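Local coordinates for protein plantacyanin (Spinacia oleracea, PDB 1F56) that binds a single copper ion in a cupredoxin beta barrel and probably shuttles electrons as a small blue copper protein of the phytocyanin family, at residues A[77-81]-A[82-86]; A[27-31]-A[32-36]; A[54-58]-A[59-63]. All blocks are in the same frame, centred on the assembly; numbering follows the deposited sequence.

In the fold
Contacts 1 and 2 meet at the copper ion: His79 and Met84 come from 77-86, His34 from 27-36, and Cys74 completes the metal site. The two histidine ND1 atoms, of His79 and His34, lie 3.1 Å apart, although the contact centres are about 13 Å from each other. Contact 3 lies farther out, the Ser57 side chain about 10 Å from copper. Its centre is about 8 Å from that of contact 2, and the two are joined by a probable hydrogen bond of 2.5 Å between Tyr29 OH and Asp61 OD2 and by one of 2.8 Å between Val36 O and Tyr56 N. Contacts 1 and 3 do not touch, their nearest atoms being about 9 Å apart.

Contact 1. Residues A[77-81]-A[82-86]; sequences PGHCG and GGMKI. With CU1 (copper (I) ion), chain F; SO4 (sulfate ion), chain D.
The carbonyl oxygen of His79 gathers two backbone N-H groups from beyond the turn. Met84 N gives the sound bond, 2.9 Å to His79 O at 158°, from a position tilted 24° out of the carbonyl plane; Gly82 N adds a weak one and bends weakly toward Gly78 O as well. Between them, Gly83 N bonds to Cys80 O at 2.9 Å, closing a type I beta turn from Cys80 to Gly83. Folded back in this way, the chain sets the His79 and Met84 side chains alongside each other, pointing the same way, and both reach copper: ND1 of His79 at 2.0 Å and SD of Met84 at 2.7 Å. Met84 SD lies oblique to the His79 ring, 4.7 Å from its centroid. This is the ligand loop of a cupredoxin, bringing two of the four copper ligands; His34 and Cys74 complete the site. A sulfate, probably from the crystallisation liquor, accepts bonds from Gly78 N and Gly81 N. Cys80 SG, disulfide-bonded to Cys47, packs 3.7 Å from Lys85 CE. The loop links strand 68-73 to strand 85-90, neighbours in the antiparallel sheet, and Met84 and Ile86 pair through their backbones with Cys74 and Phe72.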
ATOM      1  N   PRO A  77       3.306  14.435   3.036  1.00 23.35           N
ATOM      2  CA  PRO A  77       2.271  15.426   3.354  1.00 21.99           C
ATOM      3  C   PRO A  77       1.224  15.597   2.274  1.00 18.53           C
ATOM      4  O   PRO A  77       1.559  15.895   1.141  1.00 21.18           O
ATOM      5  CB  PRO A  77       3.068  16.708   3.567  1.00 23.39           C
ATOM      6  CG  PRO A  77       4.381  16.215   4.047  1.00 17.77           C
ATOM      7  CD  PRO A  77       4.652  15.023   3.183  1.00 17.65           C
ATOM      8  N   GLY A  78      -0.044  15.424   2.647  1.00 18.96           N
ATOM      9  CA  GLY A  78      -1.141  15.566   1.706  1.00 17.11           C
ATOM     10  C   GLY A  78      -1.466  14.343   0.846  1.00 18.19           C
ATOM     11  O   GLY A  78      -2.544  14.263   0.257  1.00 16.52           O
ATOM     12  N   HIS A  79      -0.575  13.359   0.776  1.00 19.01           N
ATOM     13  CA  HIS A  79      -0.859  12.210  -0.090  1.00 14.77           C
ATOM     14  C   HIS A  79      -1.890  11.209   0.431  1.00 17.69           C
ATOM     15  O   HIS A  79      -2.753  10.745  -0.328  1.00 17.51           O
ATOM     16  CB  HIS A  79       0.434  11.480  -0.451  1.00 11.80           C
ATOM     17  CG  HIS A  79       1.368  12.294  -1.290  1.00 13.44           C
ATOM     18  ND1 HIS A  79       2.242  11.726  -2.189  1.00 16.49           N
ATOM     19  CD2 HIS A  79       1.607  13.627  -1.326  1.00 12.67           C
ATOM     20  CE1 HIS A  79       2.982  12.668  -2.740  1.00 14.61           C
ATOM     21  NE2 HIS A  79       2.617  13.832  -2.235  1.00 18.70           N
ATOM     22  N   CYS A  80      -1.815  10.852   1.709  1.00 14.55           N
ATOM     23  CA  CYS A  80      -2.795   9.905   2.249  1.00 13.11           C
ATOM     24  C   CYS A  80      -4.187  10.569   2.226  1.00 17.27           C
ATOM     25  O   CYS A  80      -5.182   9.959   1.828  1.00 17.68           O
ATOM     26  CB  CYS A  80      -2.398   9.518   3.672  1.00 13.07           C
ATOM     27  SG  CYS A  80      -3.381   8.198   4.451  1.00 15.72           S
ATOM     28  N   GLY A  81      -4.250  11.828   2.651  1.00 15.13           N
ATOM     29  CA  GLY A  81      -5.517  12.544   2.641  1.00 21.16           C
ATOM     30  C   GLY A  81      -6.022  12.684   1.213  1.00 25.04           C
ATOM     31  O   GLY A  81      -7.220  12.804   0.980  1.00 27.95           O
ATOM     32  N   GLY A  82      -5.102  12.658   0.254  1.00 24.09           N
ATOM     33  CA  GLY A  82      -5.479  12.774  -1.143  1.00 21.43           C
ATOM     34  C   GLY A  82      -5.928  11.450  -1.733  1.00 25.70           C
ATOM     35  O   GLY A  82      -6.196  11.358  -2.935  1.00 25.87           O
ATOM     36  N   GLY A  83      -5.995  10.415  -0.896  1.00 20.09           N
ATOM     37  CA  GLY A  83      -6.438   9.118  -1.368  1.00 22.57           C
ATOM     38  C   GLY A  83      -5.383   8.034  -1.519  1.00 22.36           C
ATOM     39  O   GLY A  83      -5.695   6.907  -1.910  1.00 20.48           O
ATOM     40  N   MET A  84      -4.128   8.352  -1.231  1.00 20.78           N
ATOM     41  CA  MET A  84      -3.108   7.331  -1.361  1.00 20.51           C
ATOM     42  C   MET A  84      -3.094   6.372  -0.167  1.00 18.61           C
ATOM     43  O   MET A  84      -2.254   6.457   0.726  1.00 13.70           O
ATOM     44  CB  MET A  84      -1.733   7.960  -1.569  1.00 25.51           C
ATOM     45  CG  MET A  84      -1.536   8.509  -2.968  1.00 25.83           C
ATOM     46  SD  MET A  84       0.196   8.821  -3.358  1.00 22.54           S
ATOM     47  CE  MET A  84       0.715   7.203  -4.074  1.00 20.30           C
ATOM     48  N   LYS A  85      -4.051   5.458  -0.161  1.00 16.81           N
ATOM     49  CA  LYS A  85      -4.135   4.463   0.905  1.00 21.28           C
ATOM     50  C   LYS A  85      -4.996   3.312   0.386  1.00 23.24           C
ATOM     51  O   LYS A  85      -5.929   3.545  -0.389  1.00 20.23           O
ATOM     52  CB  LYS A  85      -4.799   5.069   2.153  1.00 12.87           C
ATOM     53  CG  LYS A  85      -6.229   5.516   1.873  1.00 22.17           C
ATOM     54  CD  LYS A  85      -7.086   5.573   3.120  1.00 36.72           C
ATOM     55  CE  LYS A  85      -6.802   6.775   3.979  1.00 39.87           C
ATOM     56  NZ  LYS A  85      -7.762   6.826   5.127  1.00 39.24           N
ATOM     57  N   ILE A  86      -4.675   2.081   0.780  1.00 18.07           N
ATOM     58  CA  ILE A  86      -5.488   0.943   0.377  1.00 15.47           C
ATOM     59  C   ILE A  86      -5.499  -0.129   1.443  1.00 18.60           C
ATOM     60  O   ILE A  86      -4.544  -0.283   2.212  1.00 14.49           O
ATOM     61  CB  ILE A  86      -5.017   0.267  -0.930  1.00 27.29           C
ATOM     62  CG1 ILE A  86      -3.539  -0.092  -0.839  1.00 20.34           C
ATOM     63  CG2 ILE A  86      -5.326   1.153  -2.115  1.00 44.31           C
ATOM     64  CD1 ILE A  86      -3.049  -0.906  -2.040  1.00 28.69           C
TER
HETATM   65 CU   CU1 F  92       2.534   9.734  -2.317  1.00 21.91          CU
HETATM   66  S   SO4 D 301      -2.592  14.198   4.897  1.00 24.54           S
HETATM   67  O1  SO4 D 301      -2.517  13.242   6.029  1.00 17.40           O
HETATM   68  O2  SO4 D 301      -1.561  15.245   5.018  1.00 32.75           O
HETATM   69  O3  SO4 D 301      -2.364  13.467   3.638  1.00 30.23           O
HETATM   70  O4  SO4 D 301      -3.918  14.833   4.904  1.00 26.53           O

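Contact 2. Residues A[27-31]-A[32-36]; sequences FKYIK and GQHNV. With CU1 (copper (I) ion), chain F.
Apolar packing joins Phe27, Tyr29 and Val36. Val36 CG1 stands over the centre of one Phe27 ring face, 3.9 Å from the centroid and only 3° off the ring normal, a nearly ideal CH-pi contact. The other methyl, CG2, divides itself between Phe27 CB at 3.8 Å and Tyr29 CE1 at 3.9 Å, so the valine wedges between the two aromatic side chains. Further van der Waals contact sets ring against backbone: Tyr29 and His34 run antiparallel alongside one another, Tyr29 CE2 coming 3.4 Å from His34 O and Tyr29 CD2 3.9 Å from His34 CB. Tyr29 CG occupies the position between backbone N and carbonyl carbon (chi1 56°), which carries the ring across toward 34-36. The Gln33 side chain runs beside Ile30, with Gln33 CD 4.0 Å from Ile30 CB.

Metal binding is the work of His34, whose ND1 bonds to copper at 2.0 Å. In this cupredoxin barrel the histidine lies in the loop between strands 24-28 and 36-39, while Cys74, His79 and Met84, the remaining ligands, come from later in the chain. The His34 ring also meets Phe9 edge-to-face.

Hydrogen bonding is sparser. Gln33 N gives a bond of 3.0 Å to Ile30 O, straight at 163°, which ties the bend together. The polar ends turn elsewhere, Tyr29 OH to Asp61 and Asn35 ND2 to Ser75 OG.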
ATOM      1  N   PHE A  27       4.284  -2.351  -6.153  1.00 16.85           N
ATOM      2  CA  PHE A  27       3.915  -0.942  -6.195  1.00 14.27           C
ATOM      3  C   PHE A  27       4.841  -0.216  -7.172  1.00 17.55           C
ATOM      4  O   PHE A  27       6.072  -0.156  -6.979  1.00 15.17           O
ATOM      5  CB  PHE A  27       4.010  -0.314  -4.794  1.00 15.49           C
ATOM      6  CG  PHE A  27       2.994  -0.850  -3.823  1.00 12.64           C
ATOM      7  CD1 PHE A  27       3.197  -2.074  -3.185  1.00 11.89           C
ATOM      8  CD2 PHE A  27       1.822  -0.145  -3.567  1.00 16.63           C
ATOM      9  CE1 PHE A  27       2.247  -2.591  -2.305  1.00 19.97           C
ATOM     10  CE2 PHE A  27       0.858  -0.651  -2.683  1.00 10.93           C
ATOM     11  CZ  PHE A  27       1.076  -1.881  -2.051  1.00 15.68           C
ATOM     12  N   LYS A  28       4.239   0.337  -8.220  1.00 19.72           N
ATOM     13  CA  LYS A  28       4.993   1.023  -9.258  1.00 21.02           C
ATOM     14  C   LYS A  28       4.706   2.508  -9.281  1.00 20.47           C
ATOM     15  O   LYS A  28       3.537   2.925  -9.285  1.00 18.82           O
ATOM     16  CB  LYS A  28       4.686   0.403 -10.625  1.00 26.64           C
ATOM     17  CG  LYS A  28       5.061  -1.072 -10.705  1.00 28.92           C
ATOM     18  CD  LYS A  28       5.218  -1.539 -12.136  1.00 36.42           C
ATOM     19  CE  LYS A  28       5.972  -2.855 -12.184  1.00 40.21           C
ATOM     20  NZ  LYS A  28       6.211  -3.319 -13.576  1.00 46.91           N
ATOM     21  N   TYR A  29       5.790   3.291  -9.282  1.00 15.96           N
ATOM     22  CA  TYR A  29       5.721   4.748  -9.285  1.00 15.29           C
ATOM     23  C   TYR A  29       7.138   5.296  -9.476  1.00 18.60           C
ATOM     24  O   TYR A  29       8.106   4.527  -9.551  1.00 14.74           O
ATOM     25  CB  TYR A  29       5.142   5.251  -7.954  1.00 15.31           C
ATOM     26  CG  TYR A  29       5.919   4.757  -6.747  1.00 15.45           C
ATOM     27  CD1 TYR A  29       5.673   3.498  -6.199  1.00 15.29           C
ATOM     28  CD2 TYR A  29       6.932   5.536  -6.176  1.00 14.55           C
ATOM     29  CE1 TYR A  29       6.422   3.024  -5.106  1.00  9.71           C
ATOM     30  CE2 TYR A  29       7.690   5.066  -5.086  1.00 15.05           C
ATOM     31  CZ  TYR A  29       7.428   3.814  -4.561  1.00 21.69           C
ATOM     32  OH  TYR A  29       8.178   3.347  -3.505  1.00 15.78           O
ATOM     33  N   ILE A  30       7.272   6.617  -9.561  1.00 14.24           N
ATOM     34  CA  ILE A  30       8.593   7.205  -9.762  1.00 14.86           C
ATOM     35  C   ILE A  30       9.275   7.378  -8.413  1.00 22.23           C
ATOM     36  O   ILE A  30       8.762   8.058  -7.510  1.00 18.16           O
ATOM     37  CB  ILE A  30       8.520   8.599 -10.458  1.00 27.60           C
ATOM     38  CG1 ILE A  30       8.019   8.455 -11.895  1.00 21.06           C
ATOM     39  CG2 ILE A  30       9.909   9.226 -10.508  1.00 21.79           C
ATOM     40  CD1 ILE A  30       7.734   9.788 -12.586  1.00 33.35           C
ATOM     41  N   LYS A  31      10.434   6.745  -8.278  1.00 22.69           N
ATOM     42  CA  LYS A  31      11.216   6.808  -7.051  1.00 23.42           C
ATOM     43  C   LYS A  31      11.403   8.256  -6.590  1.00 22.68           C
ATOM     44  O   LYS A  31      11.842   9.100  -7.360  1.00 18.96           O
ATOM     45  CB  LYS A  31      12.582   6.159  -7.297  1.00 18.48           C
ATOM     46  CG  LYS A  31      13.497   6.131  -6.092  1.00 30.64           C
ATOM     47  CD  LYS A  31      14.852   5.564  -6.483  1.00 36.29           C
ATOM     48  CE  LYS A  31      15.782   5.474  -5.299  1.00 45.22           C
ATOM     49  NZ  LYS A  31      17.082   4.895  -5.723  1.00 66.72           N
ATOM     50  N   GLY A  32      11.062   8.536  -5.335  1.00 23.89           N
ATOM     51  CA  GLY A  32      11.225   9.876  -4.810  1.00 21.14           C
ATOM     52  C   GLY A  32       9.950  10.680  -4.728  1.00 23.13           C
ATOM     53  O   GLY A  32       9.854  11.616  -3.934  1.00 24.39           O
ATOM     54  N   GLN A  33       8.958  10.320  -5.530  1.00 24.25           N
ATOM     55  CA  GLN A  33       7.693  11.053  -5.545  1.00 21.54           C
ATOM     56  C   GLN A  33       6.655  10.536  -4.568  1.00 21.67           C
ATOM     57  O   GLN A  33       5.689  11.243  -4.246  1.00 19.35           O
ATOM     58  CB  GLN A  33       7.110  11.052  -6.959  1.00 24.36           C
ATOM     59  CG  GLN A  33       7.961  11.842  -7.949  1.00 36.91           C
ATOM     60  CD  GLN A  33       7.227  12.155  -9.242  1.00 39.52           C
ATOM     61  OE1 GLN A  33       7.717  12.923 -10.072  1.00 38.86           O
ATOM     62  NE2 GLN A  33       6.048  11.558  -9.420  1.00 39.17           N
ATOM     63  N   HIS A  34       6.852   9.301  -4.111  1.00 14.88           N
ATOM     64  CA  HIS A  34       5.947   8.659  -3.154  1.00 18.63           C
ATOM     65  C   HIS A  34       6.735   7.608  -2.369  1.00 16.89           C
ATOM     66  O   HIS A  34       7.919   7.367  -2.622  1.00 20.05           O
ATOM     67  CB  HIS A  34       4.807   7.900  -3.879  1.00 10.90           C
ATOM     68  CG  HIS A  34       3.963   8.749  -4.773  1.00  8.01           C
ATOM     69  ND1 HIS A  34       2.994   9.601  -4.296  1.00 13.15           N
ATOM     70  CD2 HIS A  34       3.960   8.893  -6.120  1.00 13.74           C
ATOM     71  CE1 HIS A  34       2.435  10.244  -5.306  1.00 16.81           C
ATOM     72  NE2 HIS A  34       3.005   9.834  -6.425  1.00 14.93           N
ATOM     73  N   ASN A  35       6.052   6.987  -1.421  1.00 16.78           N
ATOM     74  CA  ASN A  35       6.610   5.885  -0.664  1.00 14.67           C
ATOM     75  C   ASN A  35       5.435   4.969  -0.329  1.00 14.36           C
ATOM     76  O   ASN A  35       4.264   5.326  -0.570  1.00 10.61           O
ATOM     77  CB  ASN A  35       7.344   6.375   0.596  1.00 17.29           C
ATOM     78  CG  ASN A  35       6.423   6.939   1.645  1.00 23.62           C
ATOM     79  OD1 ASN A  35       5.207   6.988   1.477  1.00 34.52           O
ATOM     80  ND2 ASN A  35       7.009   7.372   2.754  1.00 29.28           N
ATOM     81  N   VAL A  36       5.743   3.767   0.159  1.00 15.01           N
ATOM     82  CA  VAL A  36       4.725   2.806   0.548  1.00 14.42           C
ATOM     83  C   VAL A  36       5.028   2.397   1.988  1.00 14.34           C
ATOM     84  O   VAL A  36       6.086   1.856   2.270  1.00 15.53           O
ATOM     85  CB  VAL A  36       4.760   1.545  -0.325  1.00 20.37           C
ATOM     86  CG1 VAL A  36       3.617   0.613   0.081  1.00 18.55           C
ATOM     87  CG2 VAL A  36       4.674   1.933  -1.804  1.00 22.14           C
TER
HETATM   88 CU   CU1 F  92       2.534   9.734  -2.317  1.00 21.91          CU

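Contact 3. Residues A[54-58]-A[59-63]; sequences RTYSS and GQDRI
Asp61 OD1 and Ser58 form the inner shell, where one carboxylate oxygen is gripped twice by a single residue. Ser58 OG donates to Asp61 OD1 at 2.6 Å, approaching from above the carboxylate plane, 55° out of it. Ser58 N donates to Asp61 OD1 at 2.8 Å and 152°, meeting the syn lone pair of that oxygen. With CG anti to its carbonyl carbon (chi1 -51°), Asp61 swings the carboxylate back over the turn to meet both donors. The serine hydroxyl in turn accepts a bond from Gln60 N, 3.2 Å from Ser58 OG, so the hydroxyl relays between the strand backbone and the acid. With an alanine here both oxygens go, and Ser58 N and OG would probably lose their shared acceptor and Tyr29 OH its partner, leaving the turn freer to move.

The next shell is van der Waals packing. Tyr56 CB rests against the carboxylate carbon, Asp61 CG, at 3.4 Å. Farther along, the contact is apolar: Ile63 CD1 sits over one face of the Tyr56 ring, 3.7 Å from its centroid and offset toward the rim, a CH-pi contact between side chains that cross at a slant; the closest ring atom to Ile63 CD1 is Tyr56 CD1 at 3.5 Å.

Partners outside the loop hold the pieces in position. The buried acid's second oxygen, OD2, turns to Tyr29, and Ile63 also packs on Phe27 and Val36. Backbone bonds link Tyr56 to Val36, Gly59 to Tyr29 and Asp61 to Phe27. Strand 54-56 lies at the edge of the four-stranded sheet and 60-64 at the edge of the three-stranded one, so the turn crosses between the two sheets of the cupredoxin barrel; Gln60 and Asp61, both facing Phe27, form a classic beta bulge.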
ATOM      1  N   ARG A  54       7.123  -0.304   8.479  1.00 10.63           N
ATOM      2  CA  ARG A  54       8.112  -0.482   7.426  1.00 11.51           C
ATOM      3  C   ARG A  54       7.821   0.360   6.201  1.00 14.53           C
ATOM      4  O   ARG A  54       6.697   0.397   5.715  1.00 16.66           O
ATOM      5  CB  ARG A  54       8.229  -1.970   7.052  1.00 15.17           C
ATOM      6  CG  ARG A  54       8.708  -2.825   8.244  1.00 21.13           C
ATOM      7  CD  ARG A  54       9.182  -4.218   7.860  1.00 31.02           C
ATOM      8  NE  ARG A  54       9.573  -5.006   9.035  1.00 23.36           N
ATOM      9  CZ  ARG A  54      10.613  -4.751   9.824  1.00 22.30           C
ATOM     10  NH1 ARG A  54      11.402  -3.718   9.592  1.00 25.45           N
ATOM     11  NH2 ARG A  54      10.870  -5.542  10.854  1.00 31.73           N
ATOM     12  N   THR A  55       8.852   1.040   5.716  1.00 11.33           N
ATOM     13  CA  THR A  55       8.754   1.913   4.541  1.00 14.19           C
ATOM     14  C   THR A  55       9.463   1.286   3.330  1.00 12.33           C
ATOM     15  O   THR A  55      10.496   0.627   3.476  1.00 12.51           O
ATOM     16  CB  THR A  55       9.381   3.315   4.856  1.00 11.98           C
ATOM     17  OG1 THR A  55       8.487   4.041   5.707  1.00 17.97           O
ATOM     18  CG2 THR A  55       9.614   4.122   3.594  1.00 24.22           C
ATOM     19  N   TYR A  56       8.877   1.468   2.147  1.00 10.11           N
ATOM     20  CA  TYR A  56       9.434   0.958   0.891  1.00 14.39           C
ATOM     21  C   TYR A  56       9.475   2.179  -0.022  1.00 12.82           C
ATOM     22  O   TYR A  56       8.518   2.957  -0.073  1.00 15.23           O
ATOM     23  CB  TYR A  56       8.560  -0.164   0.313  1.00 12.64           C
ATOM     24  CG  TYR A  56       8.391  -1.345   1.248  1.00 13.88           C
ATOM     25  CD1 TYR A  56       7.383  -1.355   2.229  1.00 17.53           C
ATOM     26  CD2 TYR A  56       9.266  -2.421   1.201  1.00 13.28           C
ATOM     27  CE1 TYR A  56       7.271  -2.409   3.131  1.00 13.58           C
ATOM     28  CE2 TYR A  56       9.158  -3.476   2.102  1.00 22.08           C
ATOM     29  CZ  TYR A  56       8.168  -3.465   3.061  1.00 13.49           C
ATOM     30  OH  TYR A  56       8.105  -4.487   3.982  1.00 16.85           O
ATOM     31  N   SER A  57      10.575   2.360  -0.741  1.00 16.24           N
ATOM     32  CA  SER A  57      10.721   3.575  -1.538  1.00 20.22           C
ATOM     33  C   SER A  57      11.387   3.429  -2.890  1.00 18.66           C
ATOM     34  O   SER A  57      11.845   4.428  -3.448  1.00 19.70           O
ATOM     35  CB  SER A  57      11.545   4.594  -0.726  1.00 19.55           C
ATOM     36  OG  SER A  57      11.081   4.670   0.615  1.00 35.71           O
ATOM     37  N   SER A  58      11.429   2.225  -3.441  1.00 17.95           N
ATOM     38  CA  SER A  58      12.126   2.028  -4.712  1.00 21.28           C
ATOM     39  C   SER A  58      11.376   2.330  -6.006  1.00 22.93           C
ATOM     40  O   SER A  58      11.993   2.367  -7.073  1.00 22.72           O
ATOM     41  CB  SER A  58      12.633   0.597  -4.799  1.00 15.15           C
ATOM     42  OG  SER A  58      11.536  -0.236  -5.092  1.00 20.18           O
ATOM     43  N   GLY A  59      10.063   2.525  -5.944  1.00 21.21           N
ATOM     44  CA  GLY A  59       9.341   2.781  -7.179  1.00 19.55           C
ATOM     45  C   GLY A  59       8.853   1.480  -7.809  1.00 19.28           C
ATOM     46  O   GLY A  59       8.083   1.496  -8.759  1.00 18.90           O
ATOM     47  N   GLN A  60       9.321   0.353  -7.280  1.00 17.46           N
ATOM     48  CA  GLN A  60       8.914  -0.979  -7.738  1.00 20.28           C
ATOM     49  C   GLN A  60       9.116  -1.928  -6.560  1.00 20.14           C
ATOM     50  O   GLN A  60       9.907  -2.871  -6.622  1.00 18.58           O
ATOM     51  CB  GLN A  60       9.747  -1.441  -8.942  1.00 19.82           C
ATOM     52  CG  GLN A  60      11.182  -0.964  -8.930  1.00 39.70           C
ATOM     53  CD  GLN A  60      12.015  -1.628 -10.006  1.00 56.79           C
ATOM     54  OE1 GLN A  60      11.589  -1.733 -11.161  1.00 49.32           O
ATOM     55  NE2 GLN A  60      13.211  -2.077  -9.634  1.00 59.33           N
ATOM     56  N   ASP A  61       8.377  -1.650  -5.489  1.00 15.64           N
ATOM     57  CA  ASP A  61       8.450  -2.399  -4.249  1.00 12.45           C
ATOM     58  C   ASP A  61       7.622  -3.680  -4.292  1.00 17.20           C
ATOM     59  O   ASP A  61       6.431  -3.644  -4.600  1.00 13.48           O
ATOM     60  CB  ASP A  61       7.967  -1.500  -3.098  1.00 21.46           C
ATOM     61  CG  ASP A  61       8.675  -0.155  -3.079  1.00 14.25           C
ATOM     62  OD1 ASP A  61       9.923  -0.155  -3.020  1.00 11.71           O
ATOM     63  OD2 ASP A  61       8.007   0.901  -3.137  1.00 18.88           O
ATOM     64  N   ARG A  62       8.267  -4.806  -3.987  1.00 13.86           N
ATOM     65  CA  ARG A  62       7.611  -6.105  -3.970  1.00 21.71           C
ATOM     66  C   ARG A  62       7.241  -6.431  -2.538  1.00 20.11           C
ATOM     67  O   ARG A  62       8.104  -6.610  -1.693  1.00 20.42           O
ATOM     68  CB  ARG A  62       8.542  -7.198  -4.496  1.00 24.85           C
ATOM     69  CG  ARG A  62       8.759  -7.161  -5.988  1.00 33.81           C
ATOM     70  CD  ARG A  62       9.656  -8.300  -6.431  1.00 43.50           C
ATOM     71  NE  ARG A  62       9.311  -8.743  -7.777  1.00 62.24           N
ATOM     72  CZ  ARG A  62       8.335  -9.604  -8.052  1.00 61.10           C
ATOM     73  NH1 ARG A  62       7.612 -10.122  -7.069  1.00 64.74           N
ATOM     74  NH2 ARG A  62       8.073  -9.934  -9.311  1.00 66.99           N
ATOM     75  N   ILE A  63       5.951  -6.516  -2.270  1.00 21.66           N
ATOM     76  CA  ILE A  63       5.495  -6.813  -0.930  1.00 16.65           C
ATOM     77  C   ILE A  63       4.518  -7.994  -0.942  1.00 16.67           C
ATOM     78  O   ILE A  63       3.538  -7.999  -1.688  1.00 13.88           O
ATOM     79  CB  ILE A  63       4.802  -5.582  -0.332  1.00 19.24           C
ATOM     80  CG1 ILE A  63       5.766  -4.390  -0.369  1.00 17.42           C
ATOM     81  CG2 ILE A  63       4.345  -5.877   1.093  1.00 16.25           C
ATOM     82  CD1 ILE A  63       5.188  -3.117   0.219  1.00 16.68           C
TER